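Local coordinates for dihydrodipicolinate synthase (Bacteroides thetaiotaomicron, PDB 4XKY), which probably catalyses aldolase-type chemistry on pyruvate held as a Schiff base, as in other lyases and synthases of the DapA family, at residues H40-L45 against G72-L77; H98-V103 against L129-F134; F146-I151 against Q174-A179; P158-F163 against P184-L189. One frame throughout, in Å; residues are numbered along the deposited sequence.

In the fold
From the N terminus, contact 1 closes the loop that carries helix 56-70, pairing strand 42-44 with strand 76-79. Contact 2 opens after it has closed and does the same around helix 115-125; the two are stitched together where strand 76-79 runs beside strand 102-105. Contacts 3 and 4 then cross. Contact 3 brings the outer helices 148-154 and 170-180 together across strand 160-165, and contact 4 closes the strand-helix-strand loop through helix 170-180 beneath them, with Ile151 resting on Phe163 and Val176 on Met188. Leu133 of contact 2 pairs with Gly159 and Ile161, continuing into contact 4 the parallel barrel sheet already shared by contacts 1 and 2.

Contact 1 (H40-L45 against G72-L77); sequences HALFVL and GRLPVL
Leu42 and Leu74 meet where strand 42-44 begins to pair with the chain leading into strand 76-79. The Leu74 side chain sets out from CB toward the 40-45 segment. Its CG lies 3.7 Å from His40 O, and from this branch point CD1 stays over the same carbonyl, at 3.6 Å from His40 O. CD2 takes the other direction and ends against Leu42 CD2 at 3.9 Å, the two leucines crossing at about a right angle. Were an alanine here, Leu42 CD2 would probably lose this methyl partner and a gap would open above the His40 carbonyl. Beside Leu74 CD1, the ring carbon Pro75 CD packs on His40 O at 3.4 Å.

From here the backbones run parallel. Leu42 N donates to Pro75 O at 3.0 Å, Leu77 N to Leu42 O at 2.8 Å, and Val44 N to Leu77 O at 2.8 Å, all nearly straight. A chi1 of 174° swings the Phe43 ring to the carbonyl side of its own residue, with an edge near Leu77 O; CD1 also touches Leu77 CB at 3.9 Å. Phe43 and Leu77 thus share one face of the sheet, while Leu42 and Val76 share the other.

This is the beta-alpha-beta unit of a TIM barrel, its strands connected by helix 56-70. Phe43 and Leu77 look into the barrel, where Phe43 packs on Val208, a predicted pyruvate-binding residue, and both touch Val104 of strand 102-105; Leu42 lies on Ile31 and Leu34 of helix 24-36, and Val44 on Met62 and Thr66 of helix 56-70.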
# COMPACT_ATOMS: atom_id res chain seq x y z
N HIS A 40 -14.61 -30.74 12.27
CA HIS A 40 -13.51 -31.50 12.87
C HIS A 40 -12.75 -30.78 13.95
O HIS A 40 -12.00 -31.41 14.65
CB HIS A 40 -12.54 -31.99 11.78
CG HIS A 40 -13.24 -32.70 10.67
ND1 HIS A 40 -13.13 -34.05 10.45
CD2 HIS A 40 -14.12 -32.23 9.75
CE1 HIS A 40 -13.90 -34.39 9.43
NE2 HIS A 40 -14.51 -33.31 8.98
N ALA A 41 -12.96 -29.49 14.11
CA ALA A 41 -12.33 -28.76 15.20
C ALA A 41 -13.02 -27.44 15.34
O ALA A 41 -13.81 -27.06 14.49
CB ALA A 41 -10.85 -28.57 14.94
N LEU A 42 -12.72 -26.76 16.44
CA LEU A 42 -13.20 -25.41 16.71
C LEU A 42 -12.02 -24.48 16.85
O LEU A 42 -11.07 -24.77 17.60
CB LEU A 42 -13.96 -25.39 18.03
CG LEU A 42 -15.02 -26.47 18.21
CD1 LEU A 42 -15.64 -26.36 19.59
CD2 LEU A 42 -16.11 -26.36 17.16
N PHE A 43 -12.09 -23.35 16.15
CA PHE A 43 -11.04 -22.37 16.16
C PHE A 43 -11.59 -21.10 16.79
O PHE A 43 -12.53 -20.49 16.26
CB PHE A 43 -10.54 -22.13 14.74
CG PHE A 43 -9.55 -21.02 14.62
CD1 PHE A 43 -8.54 -20.85 15.56
CD2 PHE A 43 -9.63 -20.11 13.57
CE1 PHE A 43 -7.65 -19.79 15.46
CE2 PHE A 43 -8.72 -19.06 13.45
CZ PHE A 43 -7.73 -18.90 14.40
N VAL A 44 -11.06 -20.73 17.95
CA VAL A 44 -11.57 -19.54 18.62
C VAL A 44 -10.60 -18.38 18.57
O VAL A 44 -9.38 -18.56 18.51
CB VAL A 44 -12.02 -19.78 20.07
CG1 VAL A 44 -13.04 -20.92 20.11
CG2 VAL A 44 -10.86 -20.09 20.99
N LEU A 45 -11.21 -17.19 18.62
CA LEU A 45 -10.54 -15.90 18.60
C LEU A 45 -9.82 -15.56 17.29
O LEU A 45 -8.86 -14.81 17.28
CB LEU A 45 -9.60 -15.77 19.82
CG LEU A 45 -10.35 -15.84 21.16
CD1 LEU A 45 -9.37 -15.65 22.30
CD2 LEU A 45 -11.44 -14.80 21.27
N GLY A 72 -14.00 -31.94 25.47
CA GLY A 72 -13.11 -32.91 24.80
C GLY A 72 -13.62 -33.60 23.54
O GLY A 72 -12.87 -34.36 22.92
N ARG A 73 -14.86 -33.33 23.12
CA ARG A 73 -15.43 -33.99 21.93
C ARG A 73 -14.74 -33.66 20.60
O ARG A 73 -14.91 -34.39 19.62
CB ARG A 73 -16.91 -33.65 21.79
CG ARG A 73 -17.78 -34.22 22.89
CD ARG A 73 -19.20 -33.69 22.78
NE ARG A 73 -19.37 -32.31 23.25
CZ ARG A 73 -20.48 -31.59 23.10
NH1 ARG A 73 -21.56 -32.10 22.50
NH2 ARG A 73 -20.56 -30.37 23.57
N LEU A 74 -13.98 -32.56 20.58
CA LEU A 74 -13.37 -32.02 19.37
C LEU A 74 -12.13 -31.21 19.73
O LEU A 74 -12.15 -30.53 20.72
CB LEU A 74 -14.38 -31.04 18.75
CG LEU A 74 -14.61 -31.05 17.26
CD1 LEU A 74 -14.74 -32.49 16.80
CD2 LEU A 74 -15.87 -30.28 16.93
N PRO A 75 -11.06 -31.26 18.93
CA PRO A 75 -9.94 -30.35 19.21
C PRO A 75 -10.36 -28.86 19.22
O PRO A 75 -11.13 -28.41 18.36
CB PRO A 75 -8.96 -30.62 18.05
CG PRO A 75 -9.39 -31.90 17.44
CD PRO A 75 -10.84 -32.09 17.74
N VAL A 76 -9.86 -28.15 20.22
CA VAL A 76 -9.96 -26.71 20.28
C VAL A 76 -8.63 -26.01 19.99
O VAL A 76 -7.61 -26.24 20.65
CB VAL A 76 -10.50 -26.28 21.65
CG1 VAL A 76 -10.67 -24.78 21.68
CG2 VAL A 76 -11.85 -26.96 21.90
N LEU A 77 -8.66 -25.15 18.98
CA LEU A 77 -7.54 -24.29 18.59
C LEU A 77 -7.82 -22.87 19.03
O LEU A 77 -8.91 -22.36 18.80
CB LEU A 77 -7.37 -24.30 17.06
CG LEU A 77 -6.59 -25.45 16.42
CD1 LEU A 77 -7.21 -26.77 16.78
CD2 LEU A 77 -6.51 -25.32 14.91

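Contact 2 (H98-V103 against L129-F134); sequences HGADAV and LPLPLF
Within the TIM barrel, the beta-alpha-beta unit of strand 102-105, helix 115-125 and strand 133-137 is closed where Val103 pairs in parallel with Leu133. Two backbone bonds hold the pair: Val103 N donates to Pro132 O at 3.0 Å, and Phe134 N donates to Val103 O at 2.8 Å, the latter lying in the carbonyl plane.

Val103 is the residue most enclosed by the partner segment, and its two methyls divide the work. CG1 stands anti to the carbonyl carbon (chi1 -66°) and meets Leu131 CD1 at 4.0 Å, the side chains crossing at about a right angle. This leaves CG2 between the backbone N and that carbon, 3.5 Å from Pro132 O; it also reaches Leu133 CD1 at 3.8 Å and, less closely, Leu129 CD1. Leu131 points its fork back at the strand entry, with CD2 3.5 Å from Ala100 O. Pro132 CD packs in turn on Asp101 O.

Before the strand, Gly99 takes the positive phi of a Schellman motif that ends helix 85-97. The Asp101 side chain leaves the backbone away from 129-134, and its OD1 accepts a hydrogen bond from Val76 N of the preceding strand.

On the opposite face of the sheet from Val103, the Phe134 ring turns its edge to strand 102-105: Ala102 CB lies near the ring plane, 3.8 Å from Phe134 CE2.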
# COMPACT_ATOMS: atom_id res chain seq x y z
N HIS A 98 -7.11 -25.00 30.39
CA HIS A 98 -8.50 -25.36 30.15
C HIS A 98 -8.72 -26.49 29.14
O HIS A 98 -9.86 -26.80 28.80
CB HIS A 98 -9.25 -24.10 29.79
CG HIS A 98 -9.42 -23.21 30.97
ND1 HIS A 98 -10.50 -23.32 31.81
CD2 HIS A 98 -8.61 -22.29 31.53
CE1 HIS A 98 -10.39 -22.45 32.80
NE2 HIS A 98 -9.24 -21.81 32.65
N GLY A 99 -7.63 -27.10 28.69
CA GLY A 99 -7.72 -28.28 27.86
C GLY A 99 -7.80 -28.05 26.36
O GLY A 99 -8.20 -28.95 25.64
N ALA A 100 -7.40 -26.87 25.88
CA ALA A 100 -7.33 -26.66 24.42
C ALA A 100 -6.22 -27.55 23.90
O ALA A 100 -5.37 -27.98 24.66
CB ALA A 100 -7.05 -25.21 24.08
N ASP A 101 -6.22 -27.78 22.59
CA ASP A 101 -5.26 -28.68 21.95
C ASP A 101 -4.14 -28.01 21.17
O ASP A 101 -3.08 -28.60 20.95
CB ASP A 101 -6.02 -29.61 21.03
CG ASP A 101 -7.11 -30.37 21.77
OD1 ASP A 101 -8.24 -29.83 21.95
OD2 ASP A 101 -6.80 -31.49 22.18
N ALA A 102 -4.36 -26.78 20.74
CA ALA A 102 -3.35 -26.10 19.98
C ALA A 102 -3.59 -24.62 20.02
O ALA A 102 -4.68 -24.17 20.33
CB ALA A 102 -3.34 -26.62 18.55
N VAL A 103 -2.54 -23.87 19.67
CA VAL A 103 -2.62 -22.44 19.57
C VAL A 103 -2.26 -22.03 18.14
O VAL A 103 -1.60 -22.78 17.41
CB VAL A 103 -1.73 -21.74 20.61
CG1 VAL A 103 -2.27 -22.02 22.01
CG2 VAL A 103 -0.25 -22.17 20.49
N LEU A 129 5.67 -21.74 24.85
CA LEU A 129 4.27 -22.19 24.61
C LEU A 129 4.07 -23.61 25.13
O LEU A 129 4.92 -24.44 24.93
CB LEU A 129 3.97 -22.20 23.12
CG LEU A 129 4.16 -20.90 22.36
CD1 LEU A 129 3.78 -21.12 20.92
CD2 LEU A 129 3.32 -19.82 22.99
N PRO A 130 2.93 -23.90 25.76
CA PRO A 130 2.68 -25.23 26.29
C PRO A 130 1.83 -26.14 25.38
O PRO A 130 1.42 -27.21 25.79
CB PRO A 130 1.92 -24.93 27.57
CG PRO A 130 1.08 -23.76 27.19
CD PRO A 130 1.95 -22.92 26.28
N LEU A 131 1.56 -25.70 24.14
CA LEU A 131 0.77 -26.47 23.18
C LEU A 131 1.38 -26.38 21.79
O LEU A 131 2.12 -25.43 21.50
CB LEU A 131 -0.67 -25.94 23.14
CG LEU A 131 -1.54 -26.12 24.40
CD1 LEU A 131 -2.83 -25.32 24.29
CD2 LEU A 131 -1.86 -27.57 24.73
N PRO A 132 1.05 -27.35 20.90
CA PRO A 132 1.51 -27.25 19.52
C PRO A 132 1.00 -25.98 18.85
O PRO A 132 -0.00 -25.41 19.30
CB PRO A 132 0.88 -28.47 18.84
CG PRO A 132 0.51 -29.41 19.93
CD PRO A 132 0.30 -28.59 21.16
N LEU A 133 1.68 -25.54 17.81
CA LEU A 133 1.40 -24.26 17.21
C LEU A 133 1.04 -24.38 15.75
O LEU A 133 1.67 -25.13 15.03
CB LEU A 133 2.64 -23.38 17.33
CG LEU A 133 2.58 -22.02 16.63
CD1 LEU A 133 1.59 -21.15 17.35
CD2 LEU A 133 3.91 -21.31 16.62
N PHE A 134 0.06 -23.60 15.31
CA PHE A 134 -0.20 -23.34 13.88
C PHE A 134 0.28 -21.92 13.60
O PHE A 134 -0.01 -20.99 14.35
CB PHE A 134 -1.70 -23.43 13.53
CG PHE A 134 -2.25 -24.83 13.53
CD1 PHE A 134 -2.40 -25.54 12.34
CD2 PHE A 134 -2.59 -25.45 14.72
CE1 PHE A 134 -2.90 -26.84 12.35
CE2 PHE A 134 -3.06 -26.74 14.74
CZ PHE A 134 -3.21 -27.44 13.55

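Contact 3 (F146-I151 against Q174-A179); sequences FAPATI and QSVMYA
Ile151 and Val176 form the tight, buried part of a helix-helix contact on the outside of the TIM barrel, between the neighbouring helices 148-154 and 170-180. Ile151 CD1 presses on Val176 CG1 at 3.5 Å, and Ile151 CG2 comes up to the same methyl at 4.0 Å. The two side chains cross at about a right angle. Val176 CG1 is trans to the backbone N (chi1 -177°), which leads this branch to Ile151, while CG2 lies 4.0 Å from Ile151 CD1. Beneath them is the barrel sheet: Ile151 packs on Phe163 and Val176 on Met188.

The outer part is looser and partly exposed. Here Pro148, in the first turn of its helix just after the N-cap residue Ala147, sets its ring against helix 170-180. CG lies 4.0 Å from Ser175 CB and is still farther from Val176 CG2. No hydrogen bond joins the two segments, and Ser175 OG bonds instead to Val171 O in its own helix. Ser175 also packs on an apolar side chain of a neighbouring subunit. One turn further along, the small Ala179 lets the proline ring come closer, with Pro148 CB 3.7 Å from Ala179 CB.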
# COMPACT_ATOMS: atom_id res chain seq x y z
N PHE A 146 5.17 -14.98 5.38
CA PHE A 146 6.07 -16.10 5.57
C PHE A 146 6.44 -16.57 4.16
O PHE A 146 5.57 -17.03 3.42
CB PHE A 146 5.39 -17.27 6.30
CG PHE A 146 5.08 -17.03 7.75
CD1 PHE A 146 5.98 -17.37 8.74
CD2 PHE A 146 3.84 -16.55 8.13
CE1 PHE A 146 5.67 -17.20 10.08
CE2 PHE A 146 3.52 -16.36 9.48
CZ PHE A 146 4.45 -16.69 10.45
N ALA A 147 7.70 -16.45 3.78
CA ALA A 147 8.18 -17.07 2.54
C ALA A 147 8.10 -18.59 2.67
O ALA A 147 8.07 -19.12 3.79
CB ALA A 147 9.61 -16.65 2.25
N PRO A 148 8.03 -19.30 1.53
CA PRO A 148 7.96 -20.75 1.57
C PRO A 148 9.08 -21.39 2.37
O PRO A 148 8.81 -22.22 3.23
CB PRO A 148 8.04 -21.14 0.10
CG PRO A 148 7.28 -20.05 -0.56
CD PRO A 148 7.68 -18.80 0.18
N ALA A 149 10.33 -21.00 2.09
CA ALA A 149 11.48 -21.58 2.78
C ALA A 149 11.40 -21.31 4.29
O ALA A 149 11.80 -22.15 5.08
CB ALA A 149 12.79 -21.06 2.19
N THR A 150 10.89 -20.14 4.67
CA THR A 150 10.71 -19.77 6.08
C THR A 150 9.76 -20.75 6.77
O THR A 150 10.02 -21.19 7.88
CB THR A 150 10.15 -18.34 6.24
OG1 THR A 150 11.08 -17.38 5.73
CG2 THR A 150 9.92 -18.00 7.70
N ILE A 151 8.66 -21.09 6.10
CA ILE A 151 7.72 -22.06 6.64
C ILE A 151 8.36 -23.43 6.76
O ILE A 151 8.17 -24.09 7.78
CB ILE A 151 6.42 -22.11 5.82
CG1 ILE A 151 5.56 -20.90 6.18
CG2 ILE A 151 5.60 -23.35 6.14
CD1 ILE A 151 4.48 -20.61 5.16
N GLN A 174 -0.01 -22.26 -3.13
CA GLN A 174 0.55 -23.38 -3.88
C GLN A 174 2.08 -23.41 -3.74
O GLN A 174 2.67 -24.49 -3.66
CB GLN A 174 0.15 -23.30 -5.36
CG GLN A 174 -1.31 -23.60 -5.65
CD GLN A 174 -1.66 -25.02 -5.26
OE1 GLN A 174 -0.95 -25.95 -5.60
NE2 GLN A 174 -2.75 -25.18 -4.51
N SER A 175 2.72 -22.23 -3.69
CA SER A 175 4.17 -22.19 -3.44
C SER A 175 4.53 -22.83 -2.09
O SER A 175 5.57 -23.48 -1.99
CB SER A 175 4.72 -20.76 -3.49
OG SER A 175 4.49 -20.17 -4.75
N VAL A 176 3.69 -22.63 -1.08
CA VAL A 176 3.95 -23.19 0.26
C VAL A 176 3.62 -24.69 0.25
O VAL A 176 4.40 -25.47 0.79
CB VAL A 176 3.18 -22.44 1.37
CG1 VAL A 176 3.53 -22.99 2.75
CG2 VAL A 176 3.48 -20.95 1.35
N MET A 177 2.49 -25.09 -0.36
CA MET A 177 2.23 -26.53 -0.59
C MET A 177 3.48 -27.21 -1.19
O MET A 177 3.97 -28.23 -0.68
CB MET A 177 1.04 -26.77 -1.52
CG MET A 177 -0.32 -26.40 -0.92
SD MET A 177 -0.87 -27.56 0.36
CE MET A 177 -1.17 -29.02 -0.63
N TYR A 178 4.02 -26.62 -2.25
CA TYR A 178 5.15 -27.24 -2.93
C TYR A 178 6.34 -27.35 -1.99
O TYR A 178 6.97 -28.39 -1.93
CB TYR A 178 5.52 -26.49 -4.20
CG TYR A 178 6.76 -27.04 -4.88
CD1 TYR A 178 6.65 -28.02 -5.86
CD2 TYR A 178 8.03 -26.57 -4.57
CE1 TYR A 178 7.77 -28.53 -6.50
CE2 TYR A 178 9.15 -27.07 -5.21
CZ TYR A 178 9.00 -28.05 -6.17
OH TYR A 178 10.07 -28.58 -6.84
N ALA A 179 6.64 -26.27 -1.26
CA ALA A 179 7.71 -26.27 -0.26
C ALA A 179 7.49 -27.29 0.87
O ALA A 179 8.46 -27.78 1.46
CB ALA A 179 7.90 -24.87 0.33

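Contact 4 (P158-F163 against P184-L189); sequences PGVIGF and PDFSML
The Phe186 ring lies beneath Gly162, whose CA stands over one face, 3.7 Å from the ring centroid and 17° off the normal, a CH-pi contact. Val160 O and Met188 SD lie at the ring edge, and Phe163 CB approaches obliquely, 3.5 Å from Phe186 CE2. A chi1 of -177° swings Phe186 under Gly162, its side chain alongside that of Val160 and pointing the same way. Losing the ring to a serine is likely to uncover Gly162 CA and leave a gap beside Phe163 CB. The second ring, Phe163, makes a Met-aromatic contact: Met188, bent at chi2 and chi3, brings SD obliquely to within 3.9 Å of Phe163 CD2.

These groups flank parallel strands 160-165 and 187-190 of the TIM barrel, a beta-alpha-beta unit connected by helix 170-180; Lys164, the predicted Schiff-base residue, follows Phe163 directly. A side chain at Gly162 would run into Ser187 O, which already lies 3.1 Å from Gly162 CA and accepts Phe163 N at 2.8 Å. Ile161 O takes two bonds, from Ser187 N at 3.0 Å and from a water that also donates to Asp185 O. Leu189 N closes the ladder on Phe163 O at 2.8 Å.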
# COMPACT_ATOMS: atom_id res chain seq x y z
N PRO A 158 9.37 -29.53 16.25
CA PRO A 158 8.22 -30.41 16.49
C PRO A 158 7.03 -29.70 17.14
O PRO A 158 5.92 -30.20 17.08
CB PRO A 158 8.78 -31.50 17.43
CG PRO A 158 10.06 -30.98 17.96
CD PRO A 158 10.55 -29.89 17.06
N GLY A 159 7.27 -28.55 17.76
CA GLY A 159 6.19 -27.76 18.35
C GLY A 159 5.30 -26.99 17.38
O GLY A 159 4.34 -26.33 17.81
N VAL A 160 5.63 -27.05 16.08
CA VAL A 160 4.92 -26.34 15.02
C VAL A 160 4.26 -27.38 14.11
O VAL A 160 4.95 -28.18 13.50
CB VAL A 160 5.90 -25.44 14.22
CG1 VAL A 160 5.18 -24.64 13.15
CG2 VAL A 160 6.61 -24.46 15.14
N ILE A 161 2.93 -27.41 14.03
CA ILE A 161 2.26 -28.53 13.34
C ILE A 161 1.43 -28.13 12.14
O ILE A 161 0.87 -28.97 11.46
CB ILE A 161 1.38 -29.38 14.30
CG1 ILE A 161 0.31 -28.53 14.99
CG2 ILE A 161 2.26 -30.07 15.34
CD1 ILE A 161 -0.67 -29.30 15.88
N GLY A 162 1.34 -26.85 11.85
CA GLY A 162 0.54 -26.46 10.72
C GLY A 162 0.63 -25.01 10.34
O GLY A 162 1.37 -24.24 10.95
N PHE A 163 -0.14 -24.68 9.31
CA PHE A 163 -0.14 -23.38 8.70
C PHE A 163 -1.55 -23.10 8.18
O PHE A 163 -2.18 -23.97 7.57
CB PHE A 163 0.88 -23.39 7.56
CG PHE A 163 0.88 -22.15 6.70
CD1 PHE A 163 1.52 -21.00 7.12
CD2 PHE A 163 0.26 -22.15 5.46
CE1 PHE A 163 1.52 -19.86 6.34
CE2 PHE A 163 0.28 -21.01 4.66
CZ PHE A 163 0.90 -19.86 5.11
N PRO A 184 4.03 -34.51 4.78
CA PRO A 184 2.57 -34.68 4.68
C PRO A 184 1.80 -34.51 6.01
O PRO A 184 0.61 -34.20 6.00
CB PRO A 184 2.43 -36.11 4.14
CG PRO A 184 3.66 -36.82 4.59
CD PRO A 184 4.75 -35.78 4.57
N ASP A 185 2.48 -34.71 7.13
CA ASP A 185 1.88 -34.57 8.46
C ASP A 185 1.57 -33.12 8.90
O ASP A 185 0.86 -32.92 9.88
CB ASP A 185 2.80 -35.17 9.52
CG ASP A 185 2.79 -36.68 9.55
OD1 ASP A 185 1.96 -37.31 8.85
OD2 ASP A 185 3.62 -37.23 10.30
N PHE A 186 2.15 -32.14 8.20
CA PHE A 186 2.05 -30.72 8.53
C PHE A 186 0.79 -30.19 7.92
O PHE A 186 0.61 -30.28 6.71
CB PHE A 186 3.25 -29.98 7.94
CG PHE A 186 3.31 -28.50 8.26
CD1 PHE A 186 3.88 -28.05 9.46
CD2 PHE A 186 2.87 -27.56 7.35
CE1 PHE A 186 3.97 -26.70 9.74
CE2 PHE A 186 2.97 -26.20 7.62
CZ PHE A 186 3.52 -25.77 8.82
N SER A 187 -0.08 -29.62 8.74
CA SER A 187 -1.44 -29.37 8.33
C SER A 187 -1.46 -28.04 7.57
O SER A 187 -0.94 -27.03 8.06
CB SER A 187 -2.37 -29.40 9.55
OG SER A 187 -3.68 -29.02 9.19
N MET A 188 -1.99 -28.07 6.35
CA MET A 188 -2.07 -26.90 5.47
C MET A 188 -3.55 -26.52 5.28
O MET A 188 -4.30 -27.26 4.61
CB MET A 188 -1.43 -27.16 4.11
CG MET A 188 0.08 -27.39 4.11
SD MET A 188 0.97 -25.85 4.38
CE MET A 188 0.65 -25.06 2.81
N LEU A 189 -3.93 -25.38 5.84
CA LEU A 189 -5.32 -24.92 5.88
C LEU A 189 -5.56 -23.58 5.17
O LEU A 189 -4.70 -22.69 5.18
CB LEU A 189 -5.78 -24.82 7.33
CG LEU A 189 -5.52 -26.04 8.21
CD1 LEU A 189 -5.75 -25.69 9.69
CD2 LEU A 189 -6.39 -27.22 7.79
O HOH W 1 0.35 -31.55 11.86